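Local coordinates for 3-dehydroquinate dehydratase (Geobacillus kaustophilus, PDB 2YR1), which probably catalyses the cis-dehydration of 3-dehydroquinate to 3-dehydroshikimate, the third step of the chorismate pathway, through a Schiff-base intermediate, at residues Thr18-Cys23 with Thr247-Leu252; Thr157-Met162 with Glu193-Glu198. All coordinates share one frame; numbering follows the deposited sequence.

Interaction 1 (Thr18-Cys23 with Thr247-Leu252); sequences TEPCIC and TVLSIL
Leu249 carries this contact from the helix side, its two methyl groups sharing the work between Pro20 and Ile22. Pro20 CG lies 4.1 Å from Leu249 CD2 and 4.2 Å from Leu249 CD1. The other end of the contact joins two methyls, Ile22 CD1 and Leu249 CD1, at 4.1 Å. Ile22 reaches its partner because CG1 lies anti to the carbonyl carbon (chi1 -60°) and the chain beyond it is extended, so that CD1 projects furthest toward the helix. The leucine side chain runs antiparallel to both partners, alongside them rather than end on, and no hydrogen bond crosses between the segments. All three side chains are buried and meet at ordinary van der Waals distance, while the backbones stay apart, with CA of Pro20 8.3 Å from CA of Leu249. The looser side is marked by Glu19 and Ser250, both exposed; Glu19 OE1 makes a weak hydrogen bond to Gln253 NE2, and Ser250 OG bonds back to the carbonyl of Arg246. Trp220 packs on both Pro20 and Leu249. Strand 21-26 runs between parallel strands 48-52 and 226-228 in the TIM-barrel sheet, and helix 242-256 lies against its outer side, while Val248 and Ile251 of that helix pack on Ile251 and Val248 of the second subunit.

Interaction 2 (Thr157-Met162 with Glu193-Glu198); sequences TLLADM and EEARRE
Leu159 and Met162, one helical turn apart, converge on Ala195 of the neighbouring helix. In Leu159, CG is anti to the backbone N (chi1 178°), which carries the branch across to the other helix and splits its methyls between two residues. Leu159 CD1 rests on the backbone at Ala195, 3.7 Å from Ala195 CA and 3.9 Å from Ala195 N. Leu159 CD2 instead touches the carboxylate end of Glu194, 3.8 Å from Glu194 OE1, where the two side chains cross at about a right angle. The Glu194 chain is extended beyond CG, and its OE1 forms a salt bridge with Lys155, so the leucine methyl packs beside a charged group that is already paired. Met162 follows another course: CG turns beside the backbone N, the chain runs straight through chi2, and a bend at chi3 (-79°) folds the terminal methyl back to the alanine. Met162 CE and Ala195 CB are only 3.5 Å apart, tighter than usual for two carbons, and Met162 SD lies 3.6 Å from Ala195 CB. The axes of the two short segments pass 9.6 Å apart at 33°, and the backbones come nearest where Leu159 faces Ala195. On another side of helix 182-198, Glu193 joins Arg196 and Arg197 in a salt-bridge network; Arg197 also pairs with Glu183 of the second subunit. Met162 and Ala195 both touch Leu203 on strand 203-207, and Met162 also reaches Val175 on strand 172-177, the strand that bears the predicted Schiff-base lysine, Lys174. Neighbouring helices packed side by side outside a parallel barrel, with apolar residues turned onto its strands, are characteristic of the TIM-barrel fold.

How the interactions relate
From the N terminus, the chain enters interaction 1 at 18-23, where strand 21-26 begins the barrel, and returns to it 224 residues later at 247-252, on the last helix. This long closure joins the start of the barrel to its final helix. Interaction 2 falls within that span: the chain leaves 157-162, passes through strand 172-177 and meets itself again at 193-198, linking two successive outer helices in a much shorter loop. One contact therefore lies wholly inside the other, without crossing. Their centres are 22 Å apart and the two do not touch, although residues of both reach the second subunit.

Interaction 1 (Thr18-Cys23 with Thr247-Leu252)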
ATOM      1  N   THR A  18       8.951  14.886  -5.693  1.00 24.11           N
ATOM      2  CA  THR A  18       7.610  14.425  -6.006  1.00 28.75           C
ATOM      3  C   THR A  18       7.647  12.968  -6.465  1.00 25.22           C
ATOM      4  O   THR A  18       6.753  12.192  -6.162  1.00 24.64           O
ATOM      5  CB  THR A  18       7.020  15.242  -7.162  1.00 27.79           C
ATOM      6  OG1 THR A  18       7.091  16.635  -6.849  1.00 40.48           O
ATOM      7  CG2 THR A  18       5.564  14.844  -7.391  1.00 43.30           C
ATOM      8  N   GLU A  19       8.691  12.619  -7.206  1.00 23.81           N
ATOM      9  CA  GLU A  19       8.835  11.280  -7.757  1.00 20.95           C
ATOM     10  C   GLU A  19       9.627  10.293  -6.913  1.00 22.36           C
ATOM     11  O   GLU A  19      10.733  10.589  -6.450  1.00 17.94           O
ATOM     12  CB  GLU A  19       9.513  11.348  -9.126  1.00 25.64           C
ATOM     13  CG  GLU A  19       8.938  12.371 -10.055  1.00 27.17           C
ATOM     14  CD  GLU A  19       7.453  12.223 -10.199  1.00 34.38           C
ATOM     15  OE1 GLU A  19       7.006  11.147 -10.664  1.00 34.60           O
ATOM     16  OE2 GLU A  19       6.735  13.182  -9.841  1.00 34.67           O
ATOM     17  N   PRO A  20       9.064   9.104  -6.686  1.00 20.42           N
ATOM     18  CA  PRO A  20       9.892   8.200  -5.889  1.00 18.03           C
ATOM     19  C   PRO A  20      11.039   7.690  -6.797  1.00 20.86           C
ATOM     20  O   PRO A  20      10.880   7.599  -8.011  1.00 20.67           O
ATOM     21  CB  PRO A  20       8.908   7.099  -5.445  1.00 22.41           C
ATOM     22  CG  PRO A  20       7.666   7.282  -6.275  1.00 20.92           C
ATOM     23  CD  PRO A  20       7.633   8.746  -6.643  1.00 25.40           C
ATOM     24  N   CYS A  21      12.211   7.421  -6.235  1.00 18.89           N
ATOM     25  CA  CYS A  21      13.315   6.911  -7.058  1.00 23.89           C
ATOM     26  C   CYS A  21      13.426   5.403  -6.962  1.00 22.06           C
ATOM     27  O   CYS A  21      13.227   4.826  -5.893  1.00 17.66           O
ATOM     28  CB  CYS A  21      14.645   7.527  -6.635  1.00 24.58           C
ATOM     29  SG  CYS A  21      14.719   9.259  -6.990  1.00 27.54           S
ATOM     30  N   ILE A  22      13.724   4.768  -8.089  1.00 19.47           N
ATOM     31  CA  ILE A  22      13.880   3.327  -8.125  1.00 19.29           C
ATOM     32  C   ILE A  22      15.363   2.983  -8.207  1.00 19.16           C
ATOM     33  O   ILE A  22      16.058   3.405  -9.145  1.00 21.11           O
ATOM     34  CB  ILE A  22      13.191   2.699  -9.359  1.00 18.63           C
ATOM     35  CG1 ILE A  22      11.695   3.011  -9.353  1.00 24.18           C
ATOM     36  CG2 ILE A  22      13.421   1.216  -9.352  1.00 18.20           C
ATOM     37  CD1 ILE A  22      10.935   2.486 -10.562  1.00 24.77           C
ATOM     38  N   CYS A  23      15.845   2.224  -7.231  1.00 15.63           N
ATOM     39  CA  CYS A  23      17.241   1.787  -7.223  1.00 16.87           C
ATOM     40  C   CYS A  23      17.329   0.287  -7.577  1.00 22.86           C
ATOM     41  O   CYS A  23      16.588  -0.529  -7.028  1.00 20.95           O
ATOM     42  CB  CYS A  23      17.863   2.001  -5.838  1.00 20.98           C
ATOM     43  SG  CYS A  23      19.611   1.476  -5.770  1.00 25.57           S
ATOM     44  N   THR A 247       4.611   0.162 -13.007  1.00 22.36           N
ATOM     45  CA  THR A 247       3.176   0.030 -13.275  1.00 24.93           C
ATOM     46  C   THR A 247       2.364   0.546 -12.084  1.00 23.75           C
ATOM     47  O   THR A 247       1.489   1.406 -12.229  1.00 25.27           O
ATOM     48  CB  THR A 247       2.798  -1.456 -13.517  1.00 20.77           C
ATOM     49  OG1 THR A 247       3.443  -1.920 -14.707  1.00 31.50           O
ATOM     50  CG2 THR A 247       1.289  -1.626 -13.655  1.00 22.79           C
ATOM     51  N   VAL A 248       2.658   0.010 -10.905  1.00 18.42           N
ATOM     52  CA  VAL A 248       1.935   0.395  -9.687  1.00 22.26           C
ATOM     53  C   VAL A 248       2.163   1.848  -9.292  1.00 21.22           C
ATOM     54  O   VAL A 248       1.221   2.567  -8.912  1.00 22.45           O
ATOM     55  CB  VAL A 248       2.330  -0.551  -8.511  1.00 13.70           C
ATOM     56  CG1 VAL A 248       1.680  -0.114  -7.235  1.00 14.60           C
ATOM     57  CG2 VAL A 248       1.916  -1.991  -8.861  1.00 19.00           C
ATOM     58  N   LEU A 249       3.411   2.294  -9.375  1.00 22.13           N
ATOM     59  CA  LEU A 249       3.707   3.669  -8.998  1.00 22.63           C
ATOM     60  C   LEU A 249       2.909   4.650  -9.817  1.00 18.59           C
ATOM     61  O   LEU A 249       2.410   5.631  -9.280  1.00 23.74           O
ATOM     62  CB  LEU A 249       5.191   3.986  -9.170  1.00 22.98           C
ATOM     63  CG  LEU A 249       6.153   3.297  -8.204  1.00 25.89           C
ATOM     64  CD1 LEU A 249       7.584   3.771  -8.501  1.00 25.99           C
ATOM     65  CD2 LEU A 249       5.756   3.631  -6.767  1.00 27.23           C
ATOM     66  N   SER A 250       2.806   4.399 -11.119  1.00 23.46           N
ATOM     67  CA  SER A 250       2.081   5.300 -12.001  1.00 26.94           C
ATOM     68  C   SER A 250       0.602   5.369 -11.619  1.00 24.36           C
ATOM     69  O   SER A 250       0.024   6.450 -11.539  1.00 21.15           O
ATOM     70  CB  SER A 250       2.249   4.858 -13.452  1.00 35.08           C
ATOM     71  OG  SER A 250       3.618   4.941 -13.827  1.00 47.64           O
ATOM     72  N   ILE A 251       0.009   4.217 -11.351  1.00 19.92           N
ATOM     73  CA  ILE A 251      -1.394   4.171 -10.960  1.00 24.76           C
ATOM     74  C   ILE A 251      -1.551   4.838  -9.596  1.00 22.76           C
ATOM     75  O   ILE A 251      -2.362   5.735  -9.418  1.00 23.66           O
ATOM     76  CB  ILE A 251      -1.873   2.721 -10.897  1.00 23.14           C
ATOM     77  CG1 ILE A 251      -1.856   2.144 -12.315  1.00 24.79           C
ATOM     78  CG2 ILE A 251      -3.260   2.647 -10.250  1.00 26.47           C
ATOM     79  CD1 ILE A 251      -2.043   0.662 -12.382  1.00 29.51           C
ATOM     80  N   LEU A 252      -0.737   4.416  -8.642  1.00 22.63           N
ATOM     81  CA  LEU A 252      -0.803   4.980  -7.308  1.00 24.14           C
ATOM     82  C   LEU A 252      -0.609   6.492  -7.361  1.00 26.60           C
ATOM     83  O   LEU A 252      -1.291   7.222  -6.657  1.00 23.12           O
ATOM     84  CB  LEU A 252       0.266   4.334  -6.419  1.00 22.27           C
ATOM     85  CG  LEU A 252       0.118   4.444  -4.903  1.00 25.78           C
ATOM     86  CD1 LEU A 252      -1.286   3.983  -4.466  1.00 17.62           C
ATOM     87  CD2 LEU A 252       1.213   3.591  -4.248  1.00 17.35           C
TER

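Interaction 2 (Thr157-Met162 with Glu193-Glu198)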
ATOM      1  N   THR A 157      12.603   1.987  18.274  1.00 21.62           N
ATOM      2  CA  THR A 157      13.961   1.607  17.888  1.00 21.55           C
ATOM      3  C   THR A 157      14.261   2.085  16.472  1.00 20.56           C
ATOM      4  O   THR A 157      15.337   2.612  16.202  1.00 18.63           O
ATOM      5  CB  THR A 157      14.116   0.085  17.976  1.00 22.44           C
ATOM      6  OG1 THR A 157      13.651  -0.344  19.259  1.00 27.24           O
ATOM      7  CG2 THR A 157      15.564  -0.336  17.828  1.00 25.13           C
ATOM      8  N   LEU A 158      13.291   1.916  15.575  1.00 17.69           N
ATOM      9  CA  LEU A 158      13.459   2.333  14.183  1.00 15.52           C
ATOM     10  C   LEU A 158      13.589   3.850  14.111  1.00 18.72           C
ATOM     11  O   LEU A 158      14.417   4.388  13.364  1.00 16.25           O
ATOM     12  CB  LEU A 158      12.263   1.844  13.347  1.00 14.87           C
ATOM     13  CG  LEU A 158      12.131   0.315  13.327  1.00 15.60           C
ATOM     14  CD1 LEU A 158      10.961  -0.111  12.452  1.00 20.40           C
ATOM     15  CD2 LEU A 158      13.443  -0.305  12.831  1.00 16.75           C
ATOM     16  N   LEU A 159      12.762   4.543  14.885  1.00 14.62           N
ATOM     17  CA  LEU A 159      12.820   6.000  14.902  1.00 15.22           C
ATOM     18  C   LEU A 159      14.190   6.464  15.447  1.00 16.39           C
ATOM     19  O   LEU A 159      14.812   7.356  14.878  1.00 16.37           O
ATOM     20  CB  LEU A 159      11.668   6.559  15.739  1.00 17.13           C
ATOM     21  CG  LEU A 159      11.641   8.088  15.880  1.00 21.82           C
ATOM     22  CD1 LEU A 159      11.754   8.753  14.508  1.00 19.12           C
ATOM     23  CD2 LEU A 159      10.344   8.497  16.586  1.00 21.87           C
ATOM     24  N   ALA A 160      14.659   5.838  16.525  1.00 15.72           N
ATOM     25  CA  ALA A 160      15.951   6.175  17.113  1.00 18.79           C
ATOM     26  C   ALA A 160      17.098   5.933  16.125  1.00 20.97           C
ATOM     27  O   ALA A 160      18.005   6.764  16.006  1.00 18.00           O
ATOM     28  CB  ALA A 160      16.175   5.365  18.394  1.00 22.78           C
ATOM     29  N   ASP A 161      17.058   4.810  15.402  1.00 20.81           N
ATOM     30  CA  ASP A 161      18.090   4.514  14.401  1.00 18.22           C
ATOM     31  C   ASP A 161      18.220   5.621  13.372  1.00 16.38           C
ATOM     32  O   ASP A 161      19.320   6.052  13.046  1.00 21.13           O
ATOM     33  CB  ASP A 161      17.794   3.208  13.638  1.00 21.38           C
ATOM     34  CG  ASP A 161      18.021   1.969  14.477  1.00 23.18           C
ATOM     35  OD1 ASP A 161      18.954   1.957  15.316  1.00 25.03           O
ATOM     36  OD2 ASP A 161      17.273   0.989  14.276  1.00 26.60           O
ATOM     37  N   MET A 162      17.087   6.079  12.849  1.00 20.92           N
ATOM     38  CA  MET A 162      17.105   7.114  11.837  1.00 16.63           C
ATOM     39  C   MET A 162      17.533   8.463  12.419  1.00 17.74           C
ATOM     40  O   MET A 162      18.203   9.245  11.758  1.00 16.36           O
ATOM     41  CB  MET A 162      15.730   7.220  11.160  1.00 17.47           C
ATOM     42  CG  MET A 162      15.463   6.081  10.178  1.00 20.83           C
ATOM     43  SD  MET A 162      13.863   6.111   9.364  1.00 22.50           S
ATOM     44  CE  MET A 162      12.772   5.437  10.662  1.00 12.14           C
ATOM     45  N   GLU A 193       6.899   7.374   8.635  1.00 14.19           N
ATOM     46  CA  GLU A 193       6.112   8.601   8.704  1.00 20.13           C
ATOM     47  C   GLU A 193       6.507   9.463   9.909  1.00 14.35           C
ATOM     48  O   GLU A 193       6.562  10.699   9.822  1.00 16.89           O
ATOM     49  CB  GLU A 193       4.608   8.245   8.762  1.00 20.04           C
ATOM     50  CG  GLU A 193       3.649   9.451   8.778  1.00 26.22           C
ATOM     51  CD  GLU A 193       3.782  10.364   7.551  1.00 27.47           C
ATOM     52  OE1 GLU A 193       3.895   9.859   6.413  1.00 31.93           O
ATOM     53  OE2 GLU A 193       3.760  11.602   7.724  1.00 32.93           O
ATOM     54  N   GLU A 194       6.766   8.831  11.041  1.00 16.45           N
ATOM     55  CA  GLU A 194       7.188   9.621  12.201  1.00 20.77           C
ATOM     56  C   GLU A 194       8.570  10.218  11.959  1.00 21.18           C
ATOM     57  O   GLU A 194       8.808  11.381  12.267  1.00 23.91           O
ATOM     58  CB  GLU A 194       7.215   8.775  13.458  1.00 16.47           C
ATOM     59  CG  GLU A 194       5.866   8.606  14.072  1.00 24.53           C
ATOM     60  CD  GLU A 194       5.856   7.577  15.177  1.00 28.19           C
ATOM     61  OE1 GLU A 194       6.951   7.193  15.652  1.00 38.94           O
ATOM     62  OE2 GLU A 194       4.750   7.148  15.568  1.00 31.53           O
ATOM     63  N   ALA A 195       9.474   9.424  11.395  1.00 17.06           N
ATOM     64  CA  ALA A 195      10.828   9.895  11.119  1.00 16.15           C
ATOM     65  C   ALA A 195      10.811  11.048  10.119  1.00 20.29           C
ATOM     66  O   ALA A 195      11.570  12.017  10.237  1.00 21.17           O
ATOM     67  CB  ALA A 195      11.674   8.742  10.590  1.00 18.30           C
ATOM     68  N   ARG A 196       9.920  10.940   9.146  1.00 14.49           N
ATOM     69  CA  ARG A 196       9.772  11.934   8.092  1.00 19.62           C
ATOM     70  C   ARG A 196       9.487  13.326   8.640  1.00 17.72           C
ATOM     71  O   ARG A 196       9.970  14.329   8.114  1.00 18.28           O
ATOM     72  CB  ARG A 196       8.641  11.497   7.169  1.00 19.40           C
ATOM     73  CG  ARG A 196       8.273  12.485   6.097  1.00 23.87           C
ATOM     74  CD  ARG A 196       6.858  12.169   5.634  1.00 17.38           C
ATOM     75  NE  ARG A 196       6.735  12.401   4.208  1.00 22.90           N
ATOM     76  CZ  ARG A 196       5.690  12.039   3.487  1.00 19.79           C
ATOM     77  NH1 ARG A 196       4.667  11.418   4.063  1.00 21.22           N
ATOM     78  NH2 ARG A 196       5.678  12.299   2.191  1.00 34.85           N
ATOM     79  N   ARG A 197       8.697  13.368   9.699  1.00 18.47           N
ATOM     80  CA  ARG A 197       8.340  14.611  10.349  1.00 27.13           C
ATOM     81  C   ARG A 197       9.427  15.116  11.304  1.00 28.96           C
ATOM     82  O   ARG A 197       9.418  16.283  11.687  1.00 26.33           O
ATOM     83  CB  ARG A 197       7.029  14.417  11.107  1.00 29.23           C
ATOM     84  CG  ARG A 197       5.822  14.540  10.209  1.00 30.17           C
ATOM     85  CD  ARG A 197       4.609  13.948  10.848  1.00 36.75           C
ATOM     86  NE  ARG A 197       3.373  14.520  10.319  1.00 35.36           N
ATOM     87  CZ  ARG A 197       3.098  14.654   9.028  1.00 40.76           C
ATOM     88  NH1 ARG A 197       3.981  14.261   8.115  1.00 51.12           N
ATOM     89  NH2 ARG A 197       1.932  15.162   8.648  1.00 27.70           N
ATOM     90  N   GLU A 198      10.365  14.240  11.669  1.00 30.05           N
ATOM     91  CA  GLU A 198      11.440  14.597  12.601  1.00 33.23           C
ATOM     92  C   GLU A 198      12.786  14.946  11.955  1.00 35.34           C
ATOM     93  O   GLU A 198      13.485  15.841  12.439  1.00 32.56           O
ATOM     94  CB  GLU A 198      11.643  13.465  13.614  1.00 30.56           C
ATOM     95  CG  GLU A 198      12.636  13.772  14.728  1.00 35.70           C
ATOM     96  CD  GLU A 198      12.085  14.723  15.789  1.00 38.63           C
ATOM     97  OE1 GLU A 198      11.208  14.317  16.578  1.00 36.13           O
ATOM     98  OE2 GLU A 198      12.534  15.885  15.832  1.00 44.17           O
TER